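Local coordinates for protein N-acetylcysteine deacetylase (Bacillus subtilis, PDB 1YSJ) that probably removes the acetyl group from N-acetylcysteine with a pair of divalent metal ions, releasing the cysteine needed for growth on S-(2-succino)cysteine, at residues V91-A96 with G170-V175; L187-I192 with E382-V387; S329-R334 with A396-E401. The protein carries 1 engineered substitution. One frame throughout, in Å; residues are numbered along the deposited sequence.

Contact 1: V91-A96 with G170-V175; sequences VIAIRA and GVLNGV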
loop_
_atom_site.group_PDB
_atom_site.type_symbol
_atom_site.label_atom_id
_atom_site.label_comp_id
_atom_site.label_asym_id
_atom_site.label_seq_id
_atom_site.Cartn_x
_atom_site.Cartn_y
_atom_site.Cartn_z
ATOM N N VAL A 91 24.496 32.655 -31.733
ATOM C CA VAL A 91 25.087 31.789 -30.726
ATOM C C VAL A 91 24.313 30.477 -30.707
ATOM O O VAL A 91 23.079 30.475 -30.604
ATOM C CB VAL A 91 25.038 32.431 -29.314
ATOM C CG1 VAL A 91 25.730 31.534 -28.284
ATOM C CG2 VAL A 91 25.673 33.807 -29.328
ATOM N N ILE A 92 25.034 29.365 -30.822
ATOM C CA ILE A 92 24.429 28.039 -30.662
ATOM C C ILE A 92 25.073 27.291 -29.500
ATOM O O ILE A 92 26.174 27.630 -29.065
ATOM C CB ILE A 92 24.463 27.189 -31.964
ATOM C CG1 ILE A 92 25.902 26.895 -32.400
ATOM C CG2 ILE A 92 23.660 27.872 -33.083
ATOM C CD1 ILE A 92 26.035 25.655 -33.272
ATOM N N ALA A 93 24.383 26.274 -28.993
ATOM C CA ALA A 93 24.855 25.566 -27.819
ATOM C C ALA A 93 25.015 24.078 -28.078
ATOM O O ALA A 93 24.279 23.494 -28.870
ATOM C CB ALA A 93 23.922 25.817 -26.631
ATOM N N ILE A 94 26.002 23.480 -27.417
ATOM C CA ILE A 94 26.213 22.039 -27.459
ATOM C C ILE A 94 26.279 21.513 -26.020
ATOM O O ILE A 94 27.048 22.009 -25.194
ATOM C CB ILE A 94 27.479 21.650 -28.260
ATOM C CG1 ILE A 94 27.347 22.098 -29.721
ATOM C CG2 ILE A 94 27.710 20.136 -28.189
ATOM C CD1 ILE A 94 28.626 21.947 -30.545
ATOM N N ARG A 95 25.466 20.509 -25.732
ATOM C CA ARG A 95 25.249 20.087 -24.364
ATOM C C ARG A 95 25.760 18.675 -24.091
ATOM O O ARG A 95 25.534 17.757 -24.882
ATOM C CB ARG A 95 23.760 20.216 -24.025
ATOM C CG ARG A 95 23.353 19.789 -22.619
ATOM C CD ARG A 95 23.072 18.291 -22.554
ATOM N NE ARG A 95 22.088 17.987 -21.526
ATOM C CZ ARG A 95 21.392 16.858 -21.463
ATOM N NH1 ARG A 95 21.578 15.901 -22.366
ATOM N NH2 ARG A 95 20.506 16.690 -20.493
ATOM N N ALA A 96 26.449 18.525 -22.960
ATOM C CA ALA A 96 26.784 17.216 -22.391
ATOM C C ALA A 96 26.345 17.155 -20.925
ATOM O O ALA A 96 26.370 18.165 -20.222
ATOM C CB ALA A 96 28.282 16.947 -22.507
ATOM N N GLY A 170 20.448 31.739 -16.921
ATOM C CA GLY A 170 20.515 32.627 -18.087
ATOM C C GLY A 170 21.507 32.184 -19.146
ATOM O O GLY A 170 21.893 32.971 -20.011
ATOM N N VAL A 171 21.902 30.914 -19.090
ATOM C CA VAL A 171 22.937 30.367 -19.973
ATOM C C VAL A 171 22.475 30.327 -21.438
ATOM O O VAL A 171 23.298 30.407 -22.350
ATOM C CB VAL A 171 23.418 28.960 -19.468
ATOM C CG1 VAL A 171 24.285 28.220 -20.504
ATOM C CG2 VAL A 171 24.162 29.086 -18.144
ATOM N N LEU A 172 21.165 30.231 -21.659
ATOM C CA LEU A 172 20.621 30.167 -23.021
ATOM C C LEU A 172 20.112 31.498 -23.576
ATOM O O LEU A 172 19.522 31.543 -24.660
ATOM C CB LEU A 172 19.542 29.080 -23.138
ATOM C CG LEU A 172 19.976 27.607 -23.137
ATOM C CD1 LEU A 172 18.796 26.737 -23.522
ATOM C CD2 LEU A 172 21.131 27.337 -24.090
ATOM N N ASN A 173 20.339 32.581 -22.837
ATOM C CA ASN A 173 20.031 33.915 -23.339
ATOM C C ASN A 173 20.849 34.209 -24.593
ATOM O O ASN A 173 22.080 34.103 -24.580
ATOM C CB ASN A 173 20.266 34.984 -22.262
ATOM C CG ASN A 173 19.271 34.886 -21.106
ATOM O OD1 ASN A 173 18.233 34.222 -21.207
ATOM N ND2 ASN A 173 19.591 35.550 -19.998
ATOM N N GLY A 174 20.147 34.536 -25.678
ATOM C CA GLY A 174 20.777 34.851 -26.960
ATOM C C GLY A 174 21.135 33.656 -27.830
ATOM O O GLY A 174 21.640 33.831 -28.939
ATOM N N VAL A 175 20.872 32.447 -27.331
ATOM C CA VAL A 175 21.176 31.207 -28.055
ATOM C C VAL A 175 20.052 30.839 -29.040
ATOM O O VAL A 175 18.881 30.801 -28.671
ATOM C CB VAL A 175 21.476 30.035 -27.076
ATOM C CG1 VAL A 175 21.725 28.738 -27.825
ATOM C CG2 VAL A 175 22.687 30.356 -26.208
HETATM O O HOH W 1 21.863 33.458 -31.452
#
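Val91, at the start of strand 91-97, runs beside Val175, where the loop after helix 162-168 enters strand 175-184; their CA atoms lie 4.8 Å apart. The loop reaches this point through a type I turn, Gly170 to Asn173, and a type II turn, Leu172 to Val175, the latter closed by Val175 N to Leu172 O. Gly170, with positive phi, also ends the preceding helix in a Schellman motif. Val175 CA approaches Val91 O at 3.3 Å as a CA-H...O contact, bent to 137° at the hydrogen. A water ties the two backbones together, accepting from Val91 N and donating to Gly174 O at 2.6 Å. Among the side chains, Val91 and Val175 cross at about a right angle, CG1 of Val91 meeting CG2 of Val175 at 3.9 Å. The other branch, Val175 CG1, is anti to its own nitrogen (chi1 177°) and reaches past Val91 O to touch Ala93 CB at 3.8 Å. Leu172 CD2 meets the same Ala93 methyl at 4.1 Å, so one methyl from the loop and one from Val175 meet on the same alanine. Backbone hydrogen bonds to strand 175-184 pick up at once, Val91 with Ser176 and then Ala93 with Ala177 and Phe179. The arrangement is that of neighbouring parallel strands in an alpha/beta sheet, here the central mixed sheet of an M20 peptidase catalytic domain, with a helix-to-strand turn delivering the second strand.

Contact 2: L187-I192 with E382-V387; sequences LPVGTI and EEALTV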
loop_
_atom_site.group_PDB
_atom_site.type_symbol
_atom_site.label_atom_id
_atom_site.label_comp_id
_atom_site.label_asym_id
_atom_site.label_seq_id
_atom_site.Cartn_x
_atom_site.Cartn_y
_atom_site.Cartn_z
ATOM N N LEU A 187 23.393 0.615 -31.285
ATOM C CA LEU A 187 23.861 1.102 -32.585
ATOM C C LEU A 187 25.376 0.938 -32.718
ATOM O O LEU A 187 26.090 0.982 -31.718
ATOM C CB LEU A 187 23.452 2.567 -32.794
ATOM C CG LEU A 187 21.970 2.885 -33.005
ATOM C CD1 LEU A 187 21.770 4.384 -33.115
ATOM C CD2 LEU A 187 21.402 2.173 -34.238
ATOM N N PRO A 188 25.875 0.746 -33.952
ATOM C CA PRO A 188 27.315 0.548 -34.104
ATOM C C PRO A 188 28.106 1.857 -34.110
ATOM O O PRO A 188 27.537 2.925 -34.335
ATOM C CB PRO A 188 27.429 -0.160 -35.460
ATOM C CG PRO A 188 26.240 0.295 -36.233
ATOM C CD PRO A 188 25.167 0.691 -35.247
ATOM N N VAL A 189 29.408 1.755 -33.858
ATOM C CA VAL A 189 30.325 2.895 -33.915
ATOM C C VAL A 189 30.373 3.466 -35.334
ATOM O O VAL A 189 30.502 2.719 -36.310
ATOM C CB VAL A 189 31.754 2.488 -33.451
ATOM C CG1 VAL A 189 32.749 3.638 -33.629
ATOM C CG2 VAL A 189 31.731 2.028 -32.003
ATOM N N GLY A 190 30.259 4.789 -35.434
ATOM C CA GLY A 190 30.244 5.477 -36.722
ATOM C C GLY A 190 28.838 5.805 -37.192
ATOM O O GLY A 190 28.657 6.418 -38.246
ATOM N N THR A 191 27.845 5.394 -36.406
ATOM C CA THR A 191 26.440 5.603 -36.735
ATOM C C THR A 191 25.768 6.598 -35.781
ATOM O O THR A 191 25.887 6.486 -34.561
ATOM C CB THR A 191 25.667 4.266 -36.763
ATOM O OG1 THR A 191 26.269 3.391 -37.726
ATOM C CG2 THR A 191 24.207 4.483 -37.141
ATOM N N ILE A 192 25.068 7.568 -36.369
ATOM C CA ILE A 192 24.334 8.604 -35.644
ATOM C C ILE A 192 22.831 8.433 -35.923
ATOM O O ILE A 192 22.412 8.336 -37.080
ATOM C CB ILE A 192 24.830 10.033 -36.050
ATOM C CG1 ILE A 192 26.284 10.261 -35.608
ATOM C CG2 ILE A 192 23.959 11.129 -35.444
ATOM C CD1 ILE A 192 27.335 9.976 -36.664
ATOM N N GLU A 382 35.035 2.845 -27.055
ATOM C CA GLU A 382 35.658 4.171 -26.973
ATOM C C GLU A 382 36.063 4.758 -28.330
ATOM O O GLU A 382 36.468 5.918 -28.408
ATOM C CB GLU A 382 36.848 4.151 -26.006
ATOM C CG GLU A 382 36.440 4.046 -24.537
ATOM C CD GLU A 382 37.572 3.597 -23.619
ATOM O OE1 GLU A 382 38.435 2.807 -24.062
ATOM O OE2 GLU A 382 37.587 4.023 -22.443
ATOM N N GLU A 383 35.939 3.967 -29.393
ATOM C CA GLU A 383 36.153 4.470 -30.752
ATOM C C GLU A 383 35.119 5.537 -31.126
ATOM O O GLU A 383 35.377 6.386 -31.984
ATOM C CB GLU A 383 36.136 3.328 -31.777
ATOM C CG GLU A 383 37.231 2.267 -31.587
ATOM C CD GLU A 383 38.603 2.684 -32.117
ATOM O OE1 GLU A 383 38.859 3.899 -32.291
ATOM O OE2 GLU A 383 39.436 1.780 -32.355
ATOM N N ALA A 384 33.961 5.492 -30.467
ATOM C CA ALA A 384 32.893 6.479 -30.664
ATOM C C ALA A 384 33.285 7.889 -30.209
ATOM O O ALA A 384 32.626 8.866 -30.572
ATOM C CB ALA A 384 31.619 6.029 -29.966
ATOM N N LEU A 385 34.353 7.984 -29.416
ATOM C CA LEU A 385 34.874 9.266 -28.942
ATOM C C LEU A 385 35.392 10.132 -30.083
ATOM O O LEU A 385 35.216 11.348 -30.075
ATOM C CB LEU A 385 35.972 9.053 -27.902
ATOM C CG LEU A 385 35.527 8.724 -26.475
ATOM C CD1 LEU A 385 36.681 8.096 -25.687
ATOM C CD2 LEU A 385 34.990 9.969 -25.768
ATOM N N THR A 386 36.033 9.496 -31.058
ATOM C CA THR A 386 36.428 10.171 -32.290
ATOM C C THR A 386 35.175 10.592 -33.064
ATOM O O THR A 386 35.018 11.765 -33.412
ATOM C CB THR A 386 37.337 9.265 -33.152
ATOM O OG1 THR A 386 38.488 8.894 -32.385
ATOM C CG2 THR A 386 37.788 9.972 -34.428
ATOM N N VAL A 387 34.278 9.634 -33.292
ATOM C CA VAL A 387 33.037 9.871 -34.032
ATOM C C VAL A 387 32.283 11.085 -33.498
ATOM O O VAL A 387 31.989 12.017 -34.248
ATOM C CB VAL A 387 32.095 8.630 -34.013
ATOM C CG1 VAL A 387 30.837 8.894 -34.839
ATOM C CG2 VAL A 387 32.821 7.382 -34.537
#
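Val189 lays its CG1 methyl against the N-terminal part of segment 382-387, 3.9 Å from Val387 CG2 and equally near Glu383 CB and the backbone N of Ala384. With chi1 at 175° CG1 points away from its own nitrogen and toward the helix, which leaves CG2 to the looser approach, 4.5 Å from Ala384 CB. Glu383 contributes its CB; beyond it the chain bends at chi2 (-79°) and carries the carboxylate away from the valine. Val387, one turn further along, straddles the glycine of the loop: CG2 lies 3.8 Å from Gly190 N and CG1 3.9 Å from Gly190 CA. Pro188 to Thr191 form a type II turn with Gly190 at its third position, where positive phi suits glycine. In the M20 catalytic domain this turn leads into strand 191-194 of the mixed sheet, and the C-terminal helix 384-402 packs on the turn and on the strand that follows. The side chains of Ile192 and Val387 run past each other in opposite directions, CD1 of Ile192 meeting CG1 of Val387 at 4.1 Å. Met365 of the adjoining strand 360-366 touches both, and Tyr337 adds to the packing around Val387. At the start of segment 382-387, the carboxylate of Glu382 forms salt bridges with Arg38 and Arg39 of helix 28-43.

Contact 3: S329-R334 with A396-E401; sequences SEAAAR and AVIVLE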
loop_
_atom_site.group_PDB
_atom_site.type_symbol
_atom_site.label_atom_id
_atom_site.label_comp_id
_atom_site.label_asym_id
_atom_site.label_seq_id
_atom_site.Cartn_x
_atom_site.Cartn_y
_atom_site.Cartn_z
ATOM N N SER A 329 22.348 15.336 -40.962
ATOM C CA SER A 329 22.678 14.313 -41.952
ATOM C C SER A 329 23.985 14.607 -42.687
ATOM O O SER A 329 24.806 13.706 -42.875
ATOM C CB SER A 329 21.542 14.157 -42.972
ATOM O OG SER A 329 20.340 13.750 -42.346
ATOM N N GLU A 330 24.170 15.858 -43.112
ATOM C CA GLU A 330 25.359 16.229 -43.878
ATOM C C GLU A 330 26.641 16.277 -43.043
ATOM O O GLU A 330 27.737 16.130 -43.588
ATOM C CB GLU A 330 25.149 17.526 -44.675
ATOM C CG GLU A 330 24.849 18.788 -43.865
ATOM C CD GLU A 330 24.541 19.995 -44.756
ATOM O OE1 GLU A 330 23.370 20.434 -44.793
ATOM O OE2 GLU A 330 25.470 20.496 -45.431
ATOM N N ALA A 331 26.505 16.458 -41.731
ATOM C CA ALA A 331 27.657 16.411 -40.827
ATOM C C ALA A 331 28.272 15.012 -40.790
ATOM O O ALA A 331 29.495 14.866 -40.801
ATOM C CB ALA A 331 27.268 16.871 -39.426
ATOM N N ALA A 332 27.416 13.992 -40.758
ATOM C CA ALA A 332 27.862 12.602 -40.794
ATOM C C ALA A 332 28.393 12.240 -42.175
ATOM O O ALA A 332 29.374 11.506 -42.290
ATOM C CB ALA A 332 26.733 11.669 -40.397
ATOM N N ALA A 333 27.739 12.764 -43.212
ATOM C CA ALA A 333 28.120 12.511 -44.600
ATOM C C ALA A 333 29.514 13.049 -44.919
ATOM O O ALA A 333 30.321 12.348 -45.525
ATOM C CB ALA A 333 27.085 13.098 -45.551
ATOM N N ARG A 334 29.787 14.285 -44.497
ATOM C CA ARG A 334 31.096 14.929 -44.679
ATOM C C ARG A 334 32.256 14.156 -44.055
ATOM O O ARG A 334 33.379 14.184 -44.570
ATOM C CB ARG A 334 31.087 16.344 -44.099
ATOM C CG ARG A 334 30.529 17.410 -45.018
ATOM C CD ARG A 334 30.854 18.783 -44.466
ATOM N NE ARG A 334 30.094 19.846 -45.122
ATOM C CZ ARG A 334 30.119 21.125 -44.754
ATOM N NH1 ARG A 334 30.869 21.517 -43.727
ATOM N NH2 ARG A 334 29.390 22.016 -45.413
ATOM N N ALA A 396 28.333 21.900 -35.784
ATOM C CA ALA A 396 28.419 23.300 -35.354
ATOM C C ALA A 396 28.755 24.250 -36.506
ATOM O O ALA A 396 28.106 25.289 -36.664
ATOM C CB ALA A 396 29.433 23.450 -34.232
ATOM N N VAL A 397 29.758 23.880 -37.304
ATOM C CA VAL A 397 30.169 24.660 -38.473
ATOM C C VAL A 397 29.039 24.761 -39.509
ATOM O O VAL A 397 28.773 25.842 -40.044
ATOM C CB VAL A 397 31.454 24.079 -39.127
ATOM C CG1 VAL A 397 31.790 24.799 -40.433
ATOM C CG2 VAL A 397 32.632 24.156 -38.159
ATOM N N ILE A 398 28.377 23.634 -39.771
ATOM C CA ILE A 398 27.293 23.567 -40.751
ATOM C C ILE A 398 26.059 24.354 -40.310
ATOM O O ILE A 398 25.476 25.095 -41.109
ATOM C CB ILE A 398 26.909 22.106 -41.090
ATOM C CG1 ILE A 398 28.046 21.422 -41.850
ATOM C CG2 ILE A 398 25.629 22.056 -41.922
ATOM C CD1 ILE A 398 27.943 19.912 -41.903
ATOM N N VAL A 399 25.667 24.196 -39.046
ATOM C CA VAL A 399 24.513 24.917 -38.506
ATOM C C VAL A 399 24.718 26.431 -38.590
ATOM O O VAL A 399 23.851 27.147 -39.088
ATOM C CB VAL A 399 24.158 24.477 -37.062
ATOM C CG1 VAL A 399 23.083 25.386 -36.459
ATOM C CG2 VAL A 399 23.678 23.045 -37.057
ATOM N N LEU A 400 25.879 26.903 -38.139
ATOM C CA LEU A 400 26.192 28.334 -38.141
ATOM C C LEU A 400 26.272 28.954 -39.543
ATOM O O LEU A 400 26.124 30.168 -39.693
ATOM C CB LEU A 400 27.471 28.621 -37.340
ATOM C CG LEU A 400 27.404 28.482 -35.811
ATOM C CD1 LEU A 400 28.796 28.576 -35.198
ATOM C CD2 LEU A 400 26.467 29.511 -35.177
ATOM N N GLU A 401 26.503 28.119 -40.558
ATOM C CA GLU A 401 26.479 28.555 -41.957
ATOM C C GLU A 401 25.069 28.934 -42.408
ATOM O O GLU A 401 24.893 29.879 -43.175
ATOM C CB GLU A 401 27.017 27.458 -42.883
ATOM C CG GLU A 401 28.538 27.346 -42.950
ATOM C CD GLU A 401 29.015 26.091 -43.686
ATOM O OE1 GLU A 401 28.170 25.331 -44.214
ATOM O OE2 GLU A 401 30.245 25.865 -43.734
#
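Arg334 NH2 reaches Glu401 OE1 across the contact in a long salt bridge of 3.7 Å, while NH1 of the same guanidinium makes a second salt bridge, to Glu394, also of helix 384-402. Helices 325-334 and 384-402 of the M20 catalytic domain meet here; the axes of their segments 329-334 and 396-401 come within 9.8 Å, with N-to-C directions at 135°. Glu401 OE1 lies at the guanidinium edge, near its plane, though the carboxylate is turned 48° from that plane. Both side chains are extended and come from opposite directions, and the length of the bridge suggests modest pairing. Over one guanidinium face sits Ile398 CG1, 3.3 Å above the plane and offset toward the rim. Ile398 is the apolar centre of the contact, reaching from its helix between Arg334 and Glu330. Glu330 takes the crowded position at chi1, CG lying between its backbone N and carbonyl carbon (61°), and then runs straight, so that its carboxylate end comes slantwise to the isoleucine; Glu330 CD is 3.7 Å from Ile398 CG2. Tyr391 and Leu395 also touch Ala331, extending the apolar side along helix 384-402. At its tip, Ile398 CD1 rests 3.7 Å from Ala331 CA and 4.0 Å from Ala331 CB.

Overall arrangement
From the N terminus, contact 1 closes first, bringing strand 91-97 beside the entry to strand 175-184 after an excursion through helix 124-139, strand 148-154 and helix 162-168. Contact 2 opens after it and spans 189 residues, including the whole four-stranded antiparallel sheet, before helix 384-402 returns to the turn at 187-192. Contact 3 starts within that span and ends beyond it, so contacts 2 and 3 cross; they use the beginning and the later part of the same helix. That helix touches all three: Ile92 packs on its Ala396, Val399 and Leu400. Separately, Ile192 touches Ala332 of helix 325-334, joining contacts 2 and 3. Contacts 1 and 2, centres 25 Å apart, reach the same mixed sheet without touching.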